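Local coordinates for protein polyketide synthase PksJ (Bacillus subtilis subsp. subtilis, PDB 4J1Q) that catalyses, through its ketoreductase domain, the NADPH-dependent, stereoselective reduction of alpha- and beta-keto groups on intermediates of the bacillaene assembly line, at residues Asn91-Glu94 with Leu95-Lys99; Lys417-Tyr420 with Gln421-Ser425; Gly435-Gln438 with Lys439-Lys443. All coordinates share one frame; numbering follows the deposited sequence.

Interaction 1: Asn91-Glu94 with Leu95-Lys99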
# COMPACT_ATOMS: atom_id res chain seq x y z
N ASN A 91 17.51 1.17 2.68
CA ASN A 91 18.35 1.56 3.82
C ASN A 91 17.79 1.06 5.14
O ASN A 91 18.55 0.50 5.94
CB ASN A 91 18.52 3.08 3.90
CG ASN A 91 19.25 3.64 2.70
OD1 ASN A 91 20.08 2.96 2.10
ND2 ASN A 91 18.89 4.84 2.29
N ILE A 92 16.47 1.22 5.36
CA ILE A 92 15.82 0.67 6.56
C ILE A 92 16.03 -0.82 6.58
O ILE A 92 16.33 -1.42 7.62
CB ILE A 92 14.29 0.86 6.59
CG1 ILE A 92 13.89 2.33 6.44
CG2 ILE A 92 13.72 0.24 7.87
CD1 ILE A 92 14.88 3.29 7.03
N PHE A 93 15.85 -1.42 5.41
CA PHE A 93 15.91 -2.86 5.26
C PHE A 93 17.31 -3.37 5.59
O PHE A 93 17.46 -4.37 6.31
CB PHE A 93 15.48 -3.21 3.84
CG PHE A 93 15.85 -4.59 3.40
CD1 PHE A 93 15.21 -5.69 3.93
CD2 PHE A 93 16.72 -4.78 2.33
CE1 PHE A 93 15.47 -6.96 3.44
CE2 PHE A 93 16.98 -6.03 1.83
CZ PHE A 93 16.34 -7.12 2.37
N GLU A 94 18.34 -2.63 5.18
CA GLU A 94 19.72 -3.06 5.42
C GLU A 94 20.12 -2.81 6.86
O GLU A 94 20.92 -3.53 7.41
CB GLU A 94 20.70 -2.37 4.47
CG GLU A 94 20.52 -2.75 3.01
CD GLU A 94 21.44 -1.98 2.09
OE1 GLU A 94 21.68 -0.77 2.33
OE2 GLU A 94 21.95 -2.58 1.13
N LEU A 95 19.53 -1.79 7.45
CA LEU A 95 19.65 -1.54 8.87
C LEU A 95 19.15 -2.71 9.73
O LEU A 95 19.86 -3.20 10.58
CB LEU A 95 18.90 -0.27 9.22
CG LEU A 95 18.89 0.16 10.67
CD1 LEU A 95 20.29 0.57 11.13
CD2 LEU A 95 17.89 1.29 10.86
N LEU A 96 17.94 -3.19 9.47
CA LEU A 96 17.41 -4.34 10.22
C LEU A 96 18.33 -5.55 10.10
O LEU A 96 18.73 -6.14 11.11
CB LEU A 96 16.02 -4.73 9.72
CG LEU A 96 14.91 -3.68 9.89
CD1 LEU A 96 13.68 -4.11 9.10
CD2 LEU A 96 14.57 -3.48 11.36
N GLN A 97 18.60 -5.95 8.86
CA GLN A 97 19.46 -7.10 8.60
C GLN A 97 20.68 -7.09 9.50
O GLN A 97 21.00 -8.10 10.12
CB GLN A 97 19.92 -7.12 7.16
CG GLN A 97 18.89 -7.66 6.19
CD GLN A 97 19.38 -7.64 4.76
OE1 GLN A 97 20.15 -6.77 4.36
NE2 GLN A 97 18.93 -8.61 3.97
N SER A 98 21.34 -5.94 9.56
CA SER A 98 22.59 -5.80 10.31
C SER A 98 22.37 -6.02 11.79
O SER A 98 23.16 -6.68 12.46
CB SER A 98 23.16 -4.39 10.12
OG SER A 98 22.74 -3.56 11.19
N LYS A 99 21.32 -5.40 12.32
CA LYS A 99 21.07 -5.41 13.74
C LYS A 99 20.47 -6.73 14.16
O LYS A 99 20.05 -6.90 15.29
CB LYS A 99 20.13 -4.26 14.11
CG LYS A 99 20.75 -2.88 13.92
CD LYS A 99 22.20 -2.83 14.39
CE LYS A 99 22.33 -2.07 15.70
NZ LYS A 99 22.67 -0.63 15.50
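Phe93 and Gln97, one helical turn apart, make the main side-chain contact here. Phe93 has CG anti to its own N (chi1 163°), which leans the ring along the helix toward the next turn. Gln97 runs out extended and brings its amide over one face of that ring, displaced toward the rim, with Gln97 NE2 3.4 Å from Phe93 CZ and the two planes 35° apart. Gln97 NE2 also donates to Ile299 O, which helps to fix how the amide is turned, while Phe307 stacks on the Phe93 ring. In the backbone of the same turn Gln97 N donates to Phe93 O at 3.2 Å, and the N-H points almost straight at its acceptor (177°). On another side of the helix, Leu95 N donates to Asn91 O and Leu96 N to Ile92 O. Their apolar branches suit the neighbouring surfaces: Leu95 meets strand 70-74, and Ile92 and Leu96 meet helix 126-136. Near the helix end Ser98 OG turns back onto Leu95 O at 3.0 Å, a carbonyl that Lys99 N shares. The amide's flat face can thus lie over the ring, at a tilt, while NE2 bonds to Ile299 O; that bond, with Phe93 touching Ile299 and Lys302, links helix 81-98 to the neighbouring loop.

Interaction 2: Lys417-Tyr420 with Gln421-Ser425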
# COMPACT_ATOMS: atom_id res chain seq x y z
N LYS A 417 -18.50 -7.37 -4.39
CA LYS A 417 -19.41 -6.59 -3.58
C LYS A 417 -18.66 -5.56 -2.76
O LYS A 417 -18.99 -4.38 -2.77
CB LYS A 417 -20.27 -7.49 -2.69
CG LYS A 417 -21.24 -8.37 -3.47
CD LYS A 417 -22.09 -9.25 -2.56
CE LYS A 417 -22.75 -10.39 -3.35
NZ LYS A 417 -23.85 -11.05 -2.59
N ALA A 418 -17.58 -5.99 -2.11
CA ALA A 418 -16.73 -5.09 -1.33
C ALA A 418 -16.11 -4.02 -2.23
O ALA A 418 -16.05 -2.85 -1.89
CB ALA A 418 -15.65 -5.88 -0.64
N PHE A 419 -15.74 -4.42 -3.43
CA PHE A 419 -15.21 -3.49 -4.40
C PHE A 419 -16.20 -2.37 -4.70
O PHE A 419 -15.82 -1.21 -4.68
CB PHE A 419 -14.82 -4.21 -5.66
CG PHE A 419 -14.40 -3.29 -6.78
CD1 PHE A 419 -13.11 -2.77 -6.84
CD2 PHE A 419 -15.28 -3.04 -7.85
CE1 PHE A 419 -12.72 -1.97 -7.91
CE2 PHE A 419 -14.89 -2.26 -8.92
CZ PHE A 419 -13.59 -1.76 -8.99
N TYR A 420 -17.45 -2.74 -4.98
CA TYR A 420 -18.49 -1.75 -5.25
C TYR A 420 -18.84 -0.91 -4.02
O TYR A 420 -18.93 0.32 -4.09
CB TYR A 420 -19.76 -2.42 -5.84
CG TYR A 420 -19.59 -2.85 -7.28
CD1 TYR A 420 -19.18 -1.94 -8.25
CD2 TYR A 420 -19.74 -4.18 -7.67
CE1 TYR A 420 -18.92 -2.32 -9.55
CE2 TYR A 420 -19.51 -4.58 -8.98
CZ TYR A 420 -19.10 -3.64 -9.92
OH TYR A 420 -18.91 -4.01 -11.24
N GLN A 421 -18.96 -1.56 -2.87
CA GLN A 421 -19.20 -0.85 -1.63
C GLN A 421 -18.08 0.15 -1.31
O GLN A 421 -18.32 1.19 -0.70
CB GLN A 421 -19.32 -1.83 -0.47
CG GLN A 421 -20.59 -2.66 -0.46
CD GLN A 421 -20.64 -3.58 0.74
OE1 GLN A 421 -20.04 -3.29 1.78
NE2 GLN A 421 -21.33 -4.69 0.60
N GLY A 422 -16.85 -0.20 -1.69
CA GLY A 422 -15.69 0.64 -1.38
C GLY A 422 -15.72 1.91 -2.19
O GLY A 422 -15.34 2.97 -1.72
N ILE A 423 -16.21 1.82 -3.42
CA ILE A 423 -16.28 2.98 -4.29
C ILE A 423 -17.28 4.00 -3.75
O ILE A 423 -16.94 5.17 -3.57
CB ILE A 423 -16.67 2.58 -5.72
CG1 ILE A 423 -15.59 1.67 -6.32
CG2 ILE A 423 -16.92 3.83 -6.56
CD1 ILE A 423 -15.75 1.39 -7.80
N VAL A 424 -18.52 3.55 -3.51
CA VAL A 424 -19.57 4.44 -3.06
C VAL A 424 -19.22 5.16 -1.75
O VAL A 424 -19.56 6.33 -1.57
CB VAL A 424 -20.96 3.74 -2.97
CG1 VAL A 424 -21.18 2.80 -4.14
CG2 VAL A 424 -21.14 3.00 -1.64
N SER A 425 -18.51 4.49 -0.85
CA SER A 425 -18.09 5.12 0.40
C SER A 425 -17.10 6.27 0.17
O SER A 425 -17.17 7.30 0.83
CB SER A 425 -17.53 4.10 1.38
OG SER A 425 -16.26 3.64 0.95
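Gln421 N donates to Lys417 O at 2.8 Å, nearly in line with the carbonyl, and Gly422 N and Ile423 N repeat the i to i+4 pattern on Ala418 O and Phe419 O, the latter at a longer 3.3 Å; this is alpha-helix, with weak i to i+3 bonds sharing the amides of Gly422 and Ile423. One turn apart on the same flank, Phe419 and Ile423 meet by a CH-pi contact. Ile423 CD1 sits over the ring face, 4.3 Å from the ring centroid and 27° off the normal; its nearest ring atom is Phe419 CE2, at 3.9 Å. Two torsions make the fit: chi1 at 173° swings the Phe419 ring to the side of its own carbonyl, while the CG1 branch of Ile423 lies beside its own N (chi1 -63°) and reaches back. A branched aliphatic chain suits this place because its methyl end covers the flat ring without bringing in a polar atom.

Helix 412-425 is the one that precedes strand 429-435, the last strand of the Rossmann fold of short-chain dehydrogenases, and it packs Phe419 and Ile423 against Ile334 of strand 332-338. Phe419 also meets Phe218 edge-to-face. Tyr420 has Phe419 CD2 over the rim of one ring face, 4.0 Å above the plane; its OH bonds to Trp199 NE1, so a largely buried ring still has its polar end satisfied. On a different side the small Ala418 touches Arg23 and Met25 of strand 22-31. Near the helix end, Ser425 OG bonds to Gly422 O at 2.9 Å, approaching from above the carbonyl plane.

Interaction 3: Gly435-Gln438 with Lys439-Lys443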
# COMPACT_ATOMS: atom_id res chain seq x y z
N GLY A 435 -13.78 -13.71 6.83
CA GLY A 435 -13.46 -14.70 7.85
C GLY A 435 -14.51 -14.63 8.92
O GLY A 435 -15.55 -14.04 8.71
N GLN A 436 -14.22 -15.16 10.10
CA GLN A 436 -15.16 -15.07 11.20
C GLN A 436 -15.08 -13.73 11.93
O GLN A 436 -14.01 -13.34 12.40
CB GLN A 436 -14.95 -16.24 12.18
CG GLN A 436 -15.25 -17.60 11.57
CD GLN A 436 -14.83 -18.76 12.46
OE1 GLN A 436 -13.81 -18.70 13.14
NE2 GLN A 436 -15.62 -19.83 12.43
N LEU A 437 -16.21 -13.04 12.04
CA LEU A 437 -16.24 -11.64 12.49
C LEU A 437 -15.59 -11.40 13.85
O LEU A 437 -14.80 -10.47 14.01
CB LEU A 437 -17.68 -11.09 12.50
CG LEU A 437 -18.32 -10.73 11.16
CD1 LEU A 437 -19.81 -10.43 11.36
CD2 LEU A 437 -17.61 -9.56 10.50
N GLN A 438 -15.98 -12.18 14.86
CA GLN A 438 -15.54 -11.92 16.22
C GLN A 438 -14.03 -12.13 16.41
O GLN A 438 -13.38 -11.36 17.12
CB GLN A 438 -16.36 -12.71 17.25
CG GLN A 438 -17.63 -11.99 17.70
CD GLN A 438 -18.15 -12.44 19.06
OE1 GLN A 438 -18.33 -13.63 19.30
NE2 GLN A 438 -18.45 -11.48 19.92
N LYS A 439 -13.47 -13.11 15.71
CA LYS A 439 -12.03 -13.31 15.71
C LYS A 439 -11.32 -12.13 15.07
O LYS A 439 -10.36 -11.59 15.61
CB LYS A 439 -11.65 -14.60 15.00
CG LYS A 439 -11.75 -15.83 15.88
CD LYS A 439 -11.20 -17.06 15.18
CE LYS A 439 -11.74 -18.34 15.80
NZ LYS A 439 -11.13 -19.54 15.17
N MET A 440 -11.82 -11.71 13.91
CA MET A 440 -11.24 -10.59 13.19
C MET A 440 -11.28 -9.33 14.05
O MET A 440 -10.24 -8.74 14.35
CB MET A 440 -11.95 -10.38 11.85
CG MET A 440 -11.77 -11.54 10.87
SD MET A 440 -12.49 -11.30 9.24
CE MET A 440 -14.23 -11.49 9.62
N LYS A 441 -12.48 -8.97 14.50
CA LYS A 441 -12.65 -7.77 15.31
C LYS A 441 -11.82 -7.82 16.58
O LYS A 441 -11.27 -6.81 17.01
CB LYS A 441 -14.13 -7.57 15.66
CG LYS A 441 -14.95 -7.03 14.50
CD LYS A 441 -16.37 -6.72 14.94
CE LYS A 441 -17.27 -6.52 13.73
NZ LYS A 441 -18.72 -6.56 14.10
N GLN A 442 -11.71 -9.02 17.15
CA GLN A 442 -10.96 -9.20 18.39
C GLN A 442 -9.48 -8.90 18.19
O GLN A 442 -8.87 -8.19 18.99
CB GLN A 442 -11.14 -10.63 18.92
CG GLN A 442 -12.49 -10.87 19.59
CD GLN A 442 -12.80 -12.34 19.79
OE1 GLN A 442 -12.11 -13.21 19.25
NE2 GLN A 442 -13.85 -12.63 20.55
N LYS A 443 -8.91 -9.40 17.10
CA LYS A 443 -7.54 -9.08 16.75
C LYS A 443 -7.35 -7.58 16.49
O LYS A 443 -6.42 -6.97 17.02
CB LYS A 443 -7.08 -9.90 15.54
CG LYS A 443 -5.61 -9.72 15.20
CD LYS A 443 -5.23 -10.53 13.98
CE LYS A 443 -3.81 -10.23 13.54
NZ LYS A 443 -3.55 -10.71 12.15
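Met440 folds its thioether back against Gly435, just ahead of the helix. Its chain leaves CA with CG beside the backbone N and then bends at the last torsion (chi3 -74°), which brings the sulfur and the terminal methyl onto the glycine backbone: Met440 SD lies 3.6 Å from Gly435 N. The modelled 3.0 Å between Met440 CE and Gly435 O is unusually short, and its exact value is doubtful. Gly435 is almost fully extended, with phi 162° and psi -162°, a conformation that glycine adopts readily. The same methyl meets the CD2 branch of Leu437, with Leu437 CD2 4.0 Å from Met440 CE, where the two chains cross. A flexible, unbranched methionine is well suited to fill such a bent path.

On a separate side Gln436 and Lys439 run alongside each other, pointing the same way, and Gln436 OE1 lies 3.4 Å from Lys439 CE. Both are long chains with polar ends, as befits the more solvent-facing side of this turn; Gln436 NE2 makes a weak hydrogen bond to His20 NE2.

What places these side chains is the first turn of the helix. Gln436 stands at the N-cap position, and its O accepts from Met440 N at 3.1 Å. Leu437 O then takes Lys441 N at 2.8 Å, in a nearly linear bond. Further out, backbone hydrogen bonds tie Gln436 to Gly406, and Lys441 NZ forms a long, weak ion pair with Glu186. Together this is a tight strand-to-helix junction: strand 429-435, the last of the Rossmann sheet, gives way directly to helix 437-444, which rests through Leu437, Met440 and Lys441 on Leu24 of strand 22-31, the neighbouring strand.

The three contacts follow one another along the chain and none touches another. Interaction 1 lies in the N-terminal half, probably the structural subdomain of the ketoreductase, whereas interactions 2 and 3 belong to the NADPH-binding half and its C-terminal end. Strand 429-435 connects the latter two, leaving helix 412-425 and leading into helix 437-444; their centres are 21 Å apart, and their nearest atoms about 11 Å. Interaction 1 is 38 Å from interaction 2 and 33 Å from interaction 3, centre to centre. Of interactions 2 and 3, the former is nearer the cofactor: the Phe419 side chain lies about 10 Å from NADPH, against about 14 Å for Gly435 in interaction 3.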